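Local coordinates for dally-like, isoform A (Drosophila melanogaster, PDB 6XTZ), which forms part of a GPI-anchored cell-surface glypican that binds Wnt and Hedgehog proteins and shields the Wnt palmitoleate lipid so that signalling can act at a distance, at residues T248-N253 with M482-H487; E66-D71 with P464-S469; K70-R75 with K457-N462; A275-A280 with R452-K457. The protein carries 5 engineered substitutions. All blocks are in the same frame, centred on the assembly; numbering follows the deposited sequence.

Contact 1 of 4, residues T248-N253 with M482-H487; sequences TNYCVN and MCWNGH
Tyr-250, on the first turn of helix 248-258, carries the whole contact by laying its ring against the backbone of Trp-484, Asn-485 and Gly-486. With CG anti to the backbone N (chi1 176°), the ring stands out from the helix: Tyr-250 CD2 comes 3.2 Å from Trp-484 O at the ring edge, while Asn-485 O lies over the centre of one face. The phenol end follows the chain onward, Tyr-250 OH resting 3.4 Å from Gly-486 CA. Tyr-250 CE2 also meets Trp-484 CD1 at 3.8 Å, the two ring systems inclined to each other at 58°. With an alanine here, a gap would probably open beside the backbone from Trp-484 to Gly-486. One residue on, Cys-251 turns to Cys-468 in a disulfide. In the loop, Asn-485 OD1 accepts from His-487 N in an Asx turn and from Thr-488 N. Helix 224-234 closes the surroundings: Lys-232 and Met-233 touch Tyr-250, and Lys-232 O takes the indole N-H of Trp-484.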
loop_
_atom_site.group_PDB
_atom_site.type_symbol
_atom_site.label_atom_id
_atom_site.label_comp_id
_atom_site.label_asym_id
_atom_site.label_seq_id
_atom_site.Cartn_x
_atom_site.Cartn_y
_atom_site.Cartn_z
ATOM N N THR A 248 -4.422 -22.130 -21.410
ATOM C CA THR A 248 -3.980 -21.078 -20.499
ATOM C C THR A 248 -5.018 -19.967 -20.395
ATOM O O THR A 248 -5.475 -19.626 -19.299
ATOM C CB THR A 248 -2.632 -20.520 -20.957
ATOM O OG1 THR A 248 -1.656 -21.567 -20.939
ATOM C CG2 THR A 248 -2.177 -19.396 -20.035
ATOM N N ASN A 249 -5.407 -19.392 -21.538
ATOM C CA ASN A 249 -6.401 -18.324 -21.527
ATOM C C ASN A 249 -7.726 -18.795 -20.941
ATOM O O ASN A 249 -8.425 -18.016 -20.282
ATOM C CB ASN A 249 -6.602 -17.783 -22.942
ATOM C CG ASN A 249 -5.404 -16.994 -23.438
ATOM O OD1 ASN A 249 -4.360 -16.953 -22.786
ATOM N ND2 ASN A 249 -5.547 -16.367 -24.600
ATOM N N TYR A 250 -8.082 -20.061 -21.164
ATOM C CA TYR A 250 -9.273 -20.620 -20.535
ATOM C C TYR A 250 -9.119 -20.654 -19.018
ATOM O O TYR A 250 -10.024 -20.241 -18.282
ATOM C CB TYR A 250 -9.545 -22.017 -21.099
ATOM C CG TYR A 250 -10.703 -22.753 -20.460
ATOM C CD1 TYR A 250 -11.860 -22.083 -20.078
ATOM C CD2 TYR A 250 -10.646 -24.127 -20.262
ATOM C CE1 TYR A 250 -12.916 -22.759 -19.496
ATOM C CE2 TYR A 250 -11.699 -24.810 -19.688
ATOM C CZ TYR A 250 -12.831 -24.123 -19.306
ATOM O OH TYR A 250 -13.881 -24.800 -18.730
ATOM N N CYS A 251 -7.970 -21.132 -18.534
ATOM C CA CYS A 251 -7.717 -21.137 -17.096
ATOM C C CYS A 251 -7.720 -19.723 -16.527
ATOM O O CYS A 251 -8.304 -19.478 -15.465
ATOM C CB CYS A 251 -6.387 -21.830 -16.798
ATOM S SG CYS A 251 -5.929 -21.864 -15.048
ATOM N N VAL A 252 -7.072 -18.780 -17.218
ATOM C CA VAL A 252 -6.980 -17.415 -16.702
ATOM C C VAL A 252 -8.365 -16.792 -16.578
ATOM O O VAL A 252 -8.675 -16.124 -15.584
ATOM C CB VAL A 252 -6.053 -16.563 -17.591
ATOM C CG1 VAL A 252 -6.126 -15.098 -17.186
ATOM C CG2 VAL A 252 -4.622 -17.067 -17.501
ATOM N N ASN A 253 -9.224 -17.009 -17.578
ATOM C CA ASN A 253 -10.572 -16.452 -17.525
ATOM C C ASN A 253 -11.375 -17.026 -16.367
ATOM O O ASN A 253 -12.193 -16.317 -15.769
ATOM C CB ASN A 253 -11.297 -16.702 -18.847
ATOM C CG ASN A 253 -10.834 -15.773 -19.948
ATOM O OD1 ASN A 253 -10.421 -14.643 -19.686
ATOM N ND2 ASN A 253 -10.903 -16.243 -21.187
ATOM N N MET A 482 -3.113 -28.520 -28.676
ATOM C CA MET A 482 -4.108 -29.373 -28.037
ATOM C C MET A 482 -4.219 -28.995 -26.564
ATOM O O MET A 482 -3.277 -29.197 -25.790
ATOM C CB MET A 482 -3.740 -30.848 -28.192
ATOM C CG MET A 482 -3.799 -31.366 -29.620
ATOM S SD MET A 482 -2.608 -30.575 -30.718
ATOM C CE MET A 482 -2.904 -31.476 -32.238
ATOM N N CYS A 483 -5.374 -28.456 -26.179
ATOM C CA CYS A 483 -5.646 -28.149 -24.782
ATOM C C CYS A 483 -7.151 -28.156 -24.563
ATOM O O CYS A 483 -7.936 -27.951 -25.493
ATOM C CB CYS A 483 -5.034 -26.805 -24.366
ATOM S SG CYS A 483 -5.566 -25.382 -25.344
ATOM N N TRP A 484 -7.539 -28.397 -23.313
ATOM C CA TRP A 484 -8.944 -28.503 -22.935
ATOM C C TRP A 484 -9.560 -27.112 -22.835
ATOM O O TRP A 484 -9.110 -26.284 -22.034
ATOM C CB TRP A 484 -9.054 -29.257 -21.612
ATOM C CG TRP A 484 -10.389 -29.190 -20.934
ATOM C CD1 TRP A 484 -10.714 -28.447 -19.837
ATOM C CD2 TRP A 484 -11.574 -29.911 -21.296
ATOM N NE1 TRP A 484 -12.028 -28.654 -19.496
ATOM C CE2 TRP A 484 -12.578 -29.549 -20.375
ATOM C CE3 TRP A 484 -11.884 -30.823 -22.310
ATOM C CZ2 TRP A 484 -13.870 -30.066 -20.438
ATOM C CZ3 TRP A 484 -13.167 -31.335 -22.370
ATOM C CH2 TRP A 484 -14.143 -30.955 -21.442
ATOM N N ASN A 485 -10.584 -26.848 -23.649
ATOM C CA ASN A 485 -11.233 -25.543 -23.682
ATOM C C ASN A 485 -12.588 -25.536 -22.984
ATOM O O ASN A 485 -13.341 -24.569 -23.130
ATOM C CB ASN A 485 -11.383 -25.057 -25.128
ATOM C CG ASN A 485 -12.271 -25.961 -25.976
ATOM O OD1 ASN A 485 -12.939 -26.863 -25.470
ATOM N ND2 ASN A 485 -12.286 -25.709 -27.281
ATOM N N GLY A 486 -12.915 -26.588 -22.238
ATOM C CA GLY A 486 -14.187 -26.706 -21.569
ATOM C C GLY A 486 -15.178 -27.618 -22.262
ATOM O O GLY A 486 -16.129 -28.075 -21.620
ATOM N N HIS A 487 -14.977 -27.904 -23.546
ATOM C CA HIS A 487 -15.896 -28.769 -24.274
ATOM C C HIS A 487 -15.135 -29.870 -24.999
ATOM O O HIS A 487 -15.507 -31.047 -24.929
ATOM C CB HIS A 487 -16.725 -27.949 -25.266
ATOM C CG HIS A 487 -17.545 -26.871 -24.626
ATOM N ND1 HIS A 487 -18.710 -27.130 -23.934
ATOM C CD2 HIS A 487 -17.370 -25.530 -24.577
ATOM C CE1 HIS A 487 -19.217 -25.995 -23.489
ATOM N NE2 HIS A 487 -18.423 -25.008 -23.865
#

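Contact 2 of 4, residues E66-D71 with P464-S469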
loop_
_atom_site.group_PDB
_atom_site.type_symbol
_atom_site.label_atom_id
_atom_site.label_comp_id
_atom_site.label_asym_id
_atom_site.label_seq_id
_atom_site.Cartn_x
_atom_site.Cartn_y
_atom_site.Cartn_z
ATOM N N GLU A 66 -8.065 -21.567 -3.061
ATOM C CA GLU A 66 -8.067 -20.800 -1.820
ATOM C C GLU A 66 -6.732 -20.915 -1.095
ATOM O O GLU A 66 -6.274 -19.951 -0.471
ATOM C CB GLU A 66 -9.215 -21.256 -0.919
ATOM C CG GLU A 66 -10.563 -20.680 -1.324
ATOM C CD GLU A 66 -11.702 -21.160 -0.444
ATOM O OE1 GLU A 66 -11.601 -22.274 0.115
ATOM O OE2 GLU A 66 -12.701 -20.418 -0.314
ATOM N N GLY A 67 -6.089 -22.081 -1.171
ATOM C CA GLY A 67 -4.778 -22.228 -0.561
ATOM C C GLY A 67 -3.710 -21.410 -1.263
ATOM O O GLY A 67 -2.870 -20.780 -0.614
ATOM N N HIS A 68 -3.728 -21.404 -2.600
ATOM C CA HIS A 68 -2.712 -20.675 -3.351
ATOM C C HIS A 68 -2.839 -19.170 -3.145
ATOM O O HIS A 68 -1.831 -18.477 -2.971
ATOM C CB HIS A 68 -2.807 -21.024 -4.837
ATOM C CG HIS A 68 -1.764 -20.363 -5.684
ATOM N ND1 HIS A 68 -0.575 -20.976 -6.017
ATOM C CD2 HIS A 68 -1.733 -19.141 -6.267
ATOM C CE1 HIS A 68 0.143 -20.162 -6.769
ATOM N NE2 HIS A 68 -0.536 -19.041 -6.936
ATOM N N THR A 69 -4.066 -18.646 -3.161
ATOM C CA THR A 69 -4.248 -17.211 -2.963
ATOM C C THR A 69 -3.949 -16.810 -1.526
ATOM O O THR A 69 -3.398 -15.731 -1.280
ATOM C CB THR A 69 -5.668 -16.798 -3.351
ATOM O OG1 THR A 69 -6.613 -17.486 -2.523
ATOM C CG2 THR A 69 -5.941 -17.129 -4.812
ATOM N N LYS A 70 -4.299 -17.665 -0.561
ATOM C CA LYS A 70 -4.018 -17.352 0.838
ATOM C C LYS A 70 -2.520 -17.218 1.085
ATOM O O LYS A 70 -2.081 -16.311 1.801
ATOM C CB LYS A 70 -4.617 -18.423 1.749
ATOM C CG LYS A 70 -4.339 -18.208 3.229
ATOM C CD LYS A 70 -4.931 -19.328 4.070
ATOM C CE LYS A 70 -4.643 -19.122 5.549
ATOM N NZ LYS A 70 -5.250 -17.863 6.065
ATOM N N ASP A 71 -1.722 -18.110 0.495
ATOM C CA ASP A 71 -0.276 -18.042 0.672
ATOM C C ASP A 71 0.308 -16.805 -0.002
ATOM O O ASP A 71 1.207 -16.158 0.548
ATOM C CB ASP A 71 0.378 -19.311 0.127
ATOM C CG ASP A 71 1.888 -19.287 0.248
ATOM O OD1 ASP A 71 2.391 -19.310 1.390
ATOM O OD2 ASP A 71 2.571 -19.246 -0.796
ATOM N N PRO A 464 -4.474 -14.688 -11.233
ATOM C CA PRO A 464 -4.926 -15.740 -12.163
ATOM C C PRO A 464 -3.801 -16.331 -12.994
ATOM O O PRO A 464 -3.778 -17.545 -13.223
ATOM C CB PRO A 464 -5.966 -15.017 -13.034
ATOM C CG PRO A 464 -5.671 -13.569 -12.872
ATOM C CD PRO A 464 -5.192 -13.423 -11.466
ATOM N N HIS A 465 -2.859 -15.505 -13.449
ATOM C CA HIS A 465 -1.703 -16.037 -14.161
ATOM C C HIS A 465 -0.804 -16.848 -13.239
ATOM O O HIS A 465 -0.166 -17.809 -13.684
ATOM C CB HIS A 465 -0.919 -14.898 -14.811
ATOM C CG HIS A 465 -1.732 -14.085 -15.767
ATOM N ND1 HIS A 465 -1.783 -14.356 -17.119
ATOM C CD2 HIS A 465 -2.542 -13.018 -15.567
ATOM C CE1 HIS A 465 -2.581 -13.485 -17.710
ATOM N NE2 HIS A 465 -3.055 -12.663 -16.790
ATOM N N SER A 466 -0.747 -16.486 -11.957
ATOM C CA SER A 466 0.063 -17.247 -11.012
ATOM C C SER A 466 -0.590 -18.581 -10.675
ATOM O O SER A 466 0.099 -19.600 -10.536
ATOM C CB SER A 466 0.300 -16.426 -9.745
ATOM O OG SER A 466 0.969 -17.191 -8.759
ATOM N N VAL A 467 -1.918 -18.598 -10.543
ATOM C CA VAL A 467 -2.620 -19.838 -10.223
ATOM C C VAL A 467 -2.502 -20.836 -11.370
ATOM O O VAL A 467 -2.330 -22.040 -11.145
ATOM C CB VAL A 467 -4.090 -19.541 -9.875
ATOM C CG1 VAL A 467 -4.868 -20.834 -9.680
ATOM C CG2 VAL A 467 -4.177 -18.676 -8.629
ATOM N N CYS A 468 -2.572 -20.360 -12.611
ATOM C CA CYS A 468 -2.541 -21.234 -13.777
ATOM C C CYS A 468 -1.134 -21.694 -14.151
ATOM O O CYS A 468 -0.962 -22.272 -15.230
ATOM C CB CYS A 468 -3.191 -20.536 -14.975
ATOM S SG CYS A 468 -4.936 -20.115 -14.736
ATOM N N SER A 469 -0.137 -21.469 -13.295
ATOM C CA SER A 469 1.235 -21.859 -13.584
ATOM C C SER A 469 1.829 -22.818 -12.562
ATOM O O SER A 469 3.013 -23.157 -12.674
ATOM C CB SER A 469 2.132 -20.616 -13.688
ATOM O OG SER A 469 1.769 -19.813 -14.797
#
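His-68 and Val-467 mark the closest backbone approach, their CA atoms 6.9 Å apart, where the long helix 51-110 meets the final turn of helix 459-467. This is helix-to-helix packing within the elongated, all-helical glypican fold, and the imidazole of His-68 does most of the work. A chi1 of -178° swings the ring away from its own backbone N and out to the other helix. There His-68 NE2 shares a hydrogen bond with Ser-466 OG at 3.0 Å, the hydroxyl lying at the ring edge in its plane; either group could be the donor. One face of the same ring receives Val-467 CA, which makes a CH-pi contact 4.3 Å from the His-68 ring centroid, 24° off the normal. Val-467 CG2 meets His-68 CD2 obliquely, past the rim of the ring, at 3.4 Å. Edge bond and face packing together limit how the imidazole can turn. A leucine in its place would probably leave Ser-466 OG without this partner and lose the flat surface on which Val-467 rests. Thr-69 adds a loose methyl contact to Val-467, its hydroxyl being turned back to Leu-65 O. Past Val-467 the chain leaves the helix at Cys-468, and Ser-469 OG gives its proton to His-465 O at 3.0 Å, arriving almost in line with the carbonyl bond.

Contact 3 of 4, residues K70-R75 with K457-N462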
loop_
_atom_site.group_PDB
_atom_site.type_symbol
_atom_site.label_atom_id
_atom_site.label_comp_id
_atom_site.label_asym_id
_atom_site.label_seq_id
_atom_site.Cartn_x
_atom_site.Cartn_y
_atom_site.Cartn_z
ATOM N N LYS A 70 -4.299 -17.665 -0.561
ATOM C CA LYS A 70 -4.018 -17.352 0.838
ATOM C C LYS A 70 -2.520 -17.218 1.085
ATOM O O LYS A 70 -2.081 -16.311 1.801
ATOM C CB LYS A 70 -4.617 -18.423 1.749
ATOM C CG LYS A 70 -4.339 -18.208 3.229
ATOM C CD LYS A 70 -4.931 -19.328 4.070
ATOM C CE LYS A 70 -4.643 -19.122 5.549
ATOM N NZ LYS A 70 -5.250 -17.863 6.065
ATOM N N ASP A 71 -1.722 -18.110 0.495
ATOM C CA ASP A 71 -0.276 -18.042 0.672
ATOM C C ASP A 71 0.308 -16.805 -0.002
ATOM O O ASP A 71 1.207 -16.158 0.548
ATOM C CB ASP A 71 0.378 -19.311 0.127
ATOM C CG ASP A 71 1.888 -19.287 0.248
ATOM O OD1 ASP A 71 2.391 -19.310 1.390
ATOM O OD2 ASP A 71 2.571 -19.246 -0.796
ATOM N N GLN A 72 -0.191 -16.461 -1.190
ATOM C CA GLN A 72 0.319 -15.292 -1.899
ATOM C C GLN A 72 -0.051 -14.000 -1.182
ATOM O O GLN A 72 0.786 -13.102 -1.035
ATOM C CB GLN A 72 -0.213 -15.278 -3.333
ATOM C CG GLN A 72 0.335 -16.388 -4.212
ATOM C CD GLN A 72 1.797 -16.187 -4.553
ATOM O OE1 GLN A 72 2.239 -15.066 -4.804
ATOM N NE2 GLN A 72 2.559 -17.275 -4.558
ATOM N N ILE A 73 -1.299 -13.889 -0.725
ATOM C CA ILE A 73 -1.768 -12.642 -0.133
ATOM C C ILE A 73 -1.136 -12.424 1.238
ATOM O O ILE A 73 -0.659 -11.327 1.548
ATOM C CB ILE A 73 -3.305 -12.635 -0.055
ATOM C CG1 ILE A 73 -3.911 -12.608 -1.460
ATOM C CG2 ILE A 73 -3.790 -11.451 0.755
ATOM C CD1 ILE A 73 -5.418 -12.786 -1.476
ATOM N N SER A 74 -1.119 -13.463 2.078
ATOM C CA SER A 74 -0.587 -13.303 3.428
ATOM C C SER A 74 0.913 -13.030 3.419
ATOM O O SER A 74 1.415 -12.316 4.296
ATOM C CB SER A 74 -0.891 -14.541 4.271
ATOM O OG SER A 74 -0.183 -15.668 3.790
ATOM N N ARG A 75 1.641 -13.585 2.448
ATOM C CA ARG A 75 3.076 -13.337 2.372
ATOM C C ARG A 75 3.365 -11.907 1.927
ATOM O O ARG A 75 4.282 -11.263 2.449
ATOM C CB ARG A 75 3.728 -14.348 1.431
ATOM C CG ARG A 75 5.244 -14.277 1.371
ATOM C CD ARG A 75 5.836 -15.667 1.197
ATOM N NE ARG A 75 4.976 -16.523 0.383
ATOM C CZ ARG A 75 5.044 -16.611 -0.941
ATOM N NH1 ARG A 75 5.937 -15.896 -1.611
ATOM N NH2 ARG A 75 4.218 -17.416 -1.596
ATOM N N LYS A 457 2.932 -4.197 -7.594
ATOM C CA LYS A 457 2.008 -3.308 -8.292
ATOM C C LYS A 457 0.928 -4.099 -9.020
ATOM O O LYS A 457 -0.267 -3.806 -8.893
ATOM C CB LYS A 457 2.778 -2.419 -9.269
ATOM C CG LYS A 457 1.913 -1.441 -10.053
ATOM C CD LYS A 457 2.777 -0.428 -10.798
ATOM C CE LYS A 457 1.937 0.553 -11.602
ATOM N NZ LYS A 457 1.217 -0.112 -12.721
ATOM N N LYS A 458 1.331 -5.111 -9.788
ATOM C CA LYS A 458 0.410 -5.948 -10.546
ATOM C C LYS A 458 0.061 -7.237 -9.811
ATOM O O LYS A 458 -0.271 -8.241 -10.450
ATOM C CB LYS A 458 0.998 -6.269 -11.920
ATOM C CG LYS A 458 1.358 -5.052 -12.758
ATOM C CD LYS A 458 0.119 -4.375 -13.320
ATOM C CE LYS A 458 0.493 -3.300 -14.330
ATOM N NZ LYS A 458 -0.710 -2.707 -14.977
ATOM N N PHE A 459 0.128 -7.227 -8.476
ATOM C CA PHE A 459 -0.037 -8.462 -7.714
ATOM C C PHE A 459 -1.414 -9.078 -7.932
ATOM O O PHE A 459 -1.533 -10.291 -8.134
ATOM C CB PHE A 459 0.196 -8.199 -6.224
ATOM C CG PHE A 459 -0.185 -9.355 -5.342
ATOM C CD1 PHE A 459 0.697 -10.402 -5.130
ATOM C CD2 PHE A 459 -1.429 -9.401 -4.729
ATOM C CE1 PHE A 459 0.346 -11.471 -4.323
ATOM C CE2 PHE A 459 -1.785 -10.468 -3.926
ATOM C CZ PHE A 459 -0.895 -11.503 -3.721
ATOM N N TRP A 460 -2.464 -8.258 -7.896
ATOM C CA TRP A 460 -3.821 -8.793 -7.927
ATOM C C TRP A 460 -4.213 -9.277 -9.319
ATOM O O TRP A 460 -4.856 -10.323 -9.451
ATOM C CB TRP A 460 -4.801 -7.739 -7.411
ATOM C CG TRP A 460 -4.520 -7.357 -5.990
ATOM C CD1 TRP A 460 -3.834 -6.261 -5.555
ATOM C CD2 TRP A 460 -4.892 -8.089 -4.816
ATOM N NE1 TRP A 460 -3.767 -6.259 -4.182
ATOM C CE2 TRP A 460 -4.409 -7.371 -3.704
ATOM C CE3 TRP A 460 -5.595 -9.277 -4.597
ATOM C CZ2 TRP A 460 -4.604 -7.802 -2.393
ATOM C CZ3 TRP A 460 -5.787 -9.705 -3.295
ATOM C CH2 TRP A 460 -5.294 -8.969 -2.210
ATOM N N SER A 461 -3.835 -8.542 -10.367
ATOM C CA SER A 461 -4.141 -8.992 -11.720
ATOM C C SER A 461 -3.262 -10.159 -12.150
ATOM O O SER A 461 -3.604 -10.853 -13.113
ATOM C CB SER A 461 -3.997 -7.837 -12.714
ATOM O OG SER A 461 -2.681 -7.310 -12.713
ATOM N N ASN A 462 -2.149 -10.391 -11.459
ATOM C CA ASN A 462 -1.259 -11.502 -11.764
ATOM C C ASN A 462 -1.652 -12.789 -11.052
ATOM O O ASN A 462 -1.127 -13.853 -11.400
ATOM C CB ASN A 462 0.183 -11.131 -11.400
ATOM C CG ASN A 462 1.195 -12.132 -11.918
ATOM O OD1 ASN A 462 1.545 -12.124 -13.098
ATOM N ND2 ASN A 462 1.679 -12.998 -11.035
#
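Ile-73 meets two aromatic rings at once, those of Phe-459 and Trp-460, with its aliphatic chain crossing both at about a right angle. Ile-73 CD1 approaches the benzo part of the indole, 3.6 Å from Trp-460 CZ3, while Ile-73 CG1 sits at the edge of the phenyl ring, in its plane, 3.9 Å from Phe-459 CE2. The far end of that phenyl ring lies against the helix backbone itself: Phe-459 CZ is 3.5 Å from Gln-72 O and 3.9 Å from Gln-72 CB. Phe-459 reaches this far because a chi1 of 170° turns its ring away from its own backbone N. Trp-460 takes the other course, its CG beside the backbone N (chi1 -62°), and the two rings end up together, with Phe-459 CD2 lying 3.6 Å above the centre of the indole. No hydrogen bond joins the two segments. Further out, Trp-269 and Phe-265 of helix 263-283 meet the indole edge-to-face, Met-76 packs on both Phe-459 and Trp-460, and Leu-218 touches Ile-73. Lys-458 is paired with Glu-270 on helix 263-283. The result is a buried aromatic and aliphatic cluster between three helices, the ordinary hydrophobic core of a helical bundle, here in the elongated glypican fold.

Contact 4 of 4, residues A275-A280 with R452-K457; sequences AMDKVA and RVKDYK
Met-276 and Val-453 make the apolar half of this contact, and Asp-277 and Lys-454 the charged half, where helix 263-283 passes helix 441-455 in the helical bundle of the glypican fold. The two short segments run in nearly opposite directions, with 7.5 Å between the CA atoms of Met-276 and Val-453. Apolar contact comes first. Met-276 CB touches Val-453 CG1 at 3.9 Å, and the methionine chain, bent at chi2 and chi3, folds its methyl back so that Met-276 CE stands 4.2 Å from Val-453 CG2. The two side chains cross at about a right angle. Tyr-203 and Leu-207 of helix 185-216 and Leu-533 of helix 513-538 close over Met-276, while Ala-273 packs on Val-453, so this half belongs to the interior. Hydrogen bonds across the two segments are absent. The electrostatic half faces outward. Asp-277 has its stronger partner in Arg-450, whose NE pairs with OD1 of the aspartate; Lys-454 comes to the same oxygen, and two positive groups would be expected to keep this carboxylate ionised. The lysine runs extended until its last torsion bends (chi4 67°) and brings Lys-454 NZ to 3.8 Å from Asp-277 OD1, a long salt bridge rather than a tight one.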
loop_
_atom_site.group_PDB
_atom_site.type_symbol
_atom_site.label_atom_id
_atom_site.label_comp_id
_atom_site.label_asym_id
_atom_site.label_seq_id
_atom_site.Cartn_x
_atom_site.Cartn_y
_atom_site.Cartn_z
ATOM N N ALA A 275 1.165 6.058 -6.414
ATOM C CA ALA A 275 1.276 7.156 -5.462
ATOM C C ALA A 275 2.410 6.915 -4.474
ATOM O O ALA A 275 3.082 7.863 -4.051
ATOM C CB ALA A 275 -0.051 7.351 -4.731
ATOM N N MET A 276 2.641 5.654 -4.095
ATOM C CA MET A 276 3.767 5.337 -3.221
ATOM C C MET A 276 5.094 5.644 -3.897
ATOM O O MET A 276 6.033 6.123 -3.250
ATOM C CB MET A 276 3.714 3.869 -2.801
ATOM C CG MET A 276 2.694 3.572 -1.726
ATOM S SD MET A 276 3.188 4.158 -0.096
ATOM C CE MET A 276 4.556 3.060 0.252
ATOM N N ASP A 277 5.201 5.360 -5.198
ATOM C CA ASP A 277 6.441 5.640 -5.910
ATOM C C ASP A 277 6.685 7.138 -6.033
ATOM O O ASP A 277 7.841 7.577 -6.061
ATOM C CB ASP A 277 6.413 4.985 -7.290
ATOM C CG ASP A 277 7.771 4.989 -7.965
ATOM O OD1 ASP A 277 8.649 4.210 -7.541
ATOM O OD2 ASP A 277 7.960 5.769 -8.921
ATOM N N LYS A 278 5.616 7.934 -6.103
ATOM C CA LYS A 278 5.774 9.384 -6.152
ATOM C C LYS A 278 6.252 9.931 -4.814
ATOM O O LYS A 278 7.131 10.800 -4.770
ATOM C CB LYS A 278 4.459 10.044 -6.564
ATOM C CG LYS A 278 4.175 10.005 -8.055
ATOM C CD LYS A 278 3.022 10.934 -8.409
ATOM C CE LYS A 278 2.886 11.107 -9.913
ATOM N NZ LYS A 278 1.828 12.096 -10.264
ATOM N N VAL A 279 5.681 9.441 -3.711
ATOM C CA VAL A 279 6.114 9.892 -2.392
ATOM C C VAL A 279 7.540 9.432 -2.115
ATOM O O VAL A 279 8.354 10.185 -1.568
ATOM C CB VAL A 279 5.133 9.403 -1.313
ATOM C CG1 VAL A 279 5.656 9.737 0.075
ATOM C CG2 VAL A 279 3.762 10.026 -1.531
ATOM N N ALA A 280 7.867 8.193 -2.495
ATOM C CA ALA A 280 9.239 7.715 -2.355
ATOM C C ALA A 280 10.212 8.568 -3.157
ATOM O O ALA A 280 11.368 8.739 -2.752
ATOM C CB ALA A 280 9.335 6.252 -2.790
ATOM N N ARG A 452 9.845 -2.959 -3.432
ATOM C CA ARG A 452 8.905 -4.042 -3.163
ATOM C C ARG A 452 7.480 -3.639 -3.523
ATOM O O ARG A 452 6.711 -4.460 -4.037
ATOM C CB ARG A 452 9.003 -4.475 -1.701
ATOM C CG ARG A 452 10.361 -5.059 -1.338
ATOM C CD ARG A 452 10.434 -5.465 0.121
ATOM N NE ARG A 452 11.793 -5.831 0.511
ATOM C CZ ARG A 452 12.290 -7.062 0.439
ATOM N NH1 ARG A 452 11.540 -8.060 -0.006
ATOM N NH2 ARG A 452 13.541 -7.295 0.817
ATOM N N VAL A 453 7.107 -2.382 -3.267
ATOM C CA VAL A 453 5.805 -1.900 -3.721
ATOM C C VAL A 453 5.748 -1.908 -5.243
ATOM O O VAL A 453 4.704 -2.195 -5.842
ATOM C CB VAL A 453 5.513 -0.503 -3.140
ATOM C CG1 VAL A 453 4.234 0.069 -3.733
ATOM C CG2 VAL A 453 5.397 -0.578 -1.625
ATOM N N LYS A 454 6.877 -1.610 -5.891
ATOM C CA LYS A 454 6.958 -1.732 -7.342
ATOM C C LYS A 454 6.743 -3.174 -7.782
ATOM O O LYS A 454 6.141 -3.427 -8.833
ATOM C CB LYS A 454 8.314 -1.217 -7.828
ATOM C CG LYS A 454 8.344 -0.761 -9.275
ATOM C CD LYS A 454 9.762 -0.394 -9.691
ATOM C CE LYS A 454 9.768 0.545 -10.887
ATOM N NZ LYS A 454 9.204 1.878 -10.537
ATOM N N ASP A 455 7.226 -4.135 -6.990
ATOM C CA ASP A 455 7.051 -5.542 -7.340
ATOM C C ASP A 455 5.596 -5.974 -7.203
ATOM O O ASP A 455 5.094 -6.746 -8.027
ATOM C CB ASP A 455 7.952 -6.420 -6.469
ATOM C CG ASP A 455 9.430 -6.224 -6.763
ATOM O OD1 ASP A 455 9.770 -5.804 -7.890
ATOM O OD2 ASP A 455 10.253 -6.503 -5.865
ATOM N N TYR A 456 4.902 -5.489 -6.173
ATOM C CA TYR A 456 3.523 -5.873 -5.901
ATOM C C TYR A 456 2.503 -4.994 -6.612
ATOM O O TYR A 456 1.318 -5.040 -6.264
ATOM C CB TYR A 456 3.252 -5.847 -4.395
ATOM C CG TYR A 456 4.045 -6.859 -3.600
ATOM C CD1 TYR A 456 3.944 -8.217 -3.870
ATOM C CD2 TYR A 456 4.879 -6.456 -2.567
ATOM C CE1 TYR A 456 4.665 -9.145 -3.139
ATOM C CE2 TYR A 456 5.601 -7.373 -1.834
ATOM C CZ TYR A 456 5.493 -8.715 -2.122
ATOM O OH TYR A 456 6.216 -9.623 -1.386
ATOM N N LYS A 457 2.932 -4.197 -7.594
ATOM C CA LYS A 457 2.008 -3.308 -8.292
ATOM C C LYS A 457 0.928 -4.099 -9.020
ATOM O O LYS A 457 -0.267 -3.806 -8.893
ATOM C CB LYS A 457 2.778 -2.419 -9.269
ATOM C CG LYS A 457 1.913 -1.441 -10.053
ATOM C CD LYS A 457 2.777 -0.428 -10.798
ATOM C CE LYS A 457 1.937 0.553 -11.602
ATOM N NZ LYS A 457 1.217 -0.112 -12.721
#

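How the contacts relate
Contacts 2 and 3 join the same pair of helices, 51-110 and 459-467, their centres 8 Å apart and Lys-70 and Asp-71 common to both. Contact 3 is buried and has no hydrogen bond or salt bridge across its segments, being mostly ring and aliphatic packing; contact 2, partly buried, adds a polar imidazole-hydroxyl bond. Contact 4 shares Lys-457 with contact 3 but uses the preceding helix, 441-455, and is part interior, part surface, with a long ion pair toward the surface. Contact 1 lies farthest out, 33 Å from the chain centre, yet is buried: a ring against loop backbone in a disulfide-rich region. The Cys-251 to Cys-468 disulfide links contacts 1 and 2 directly.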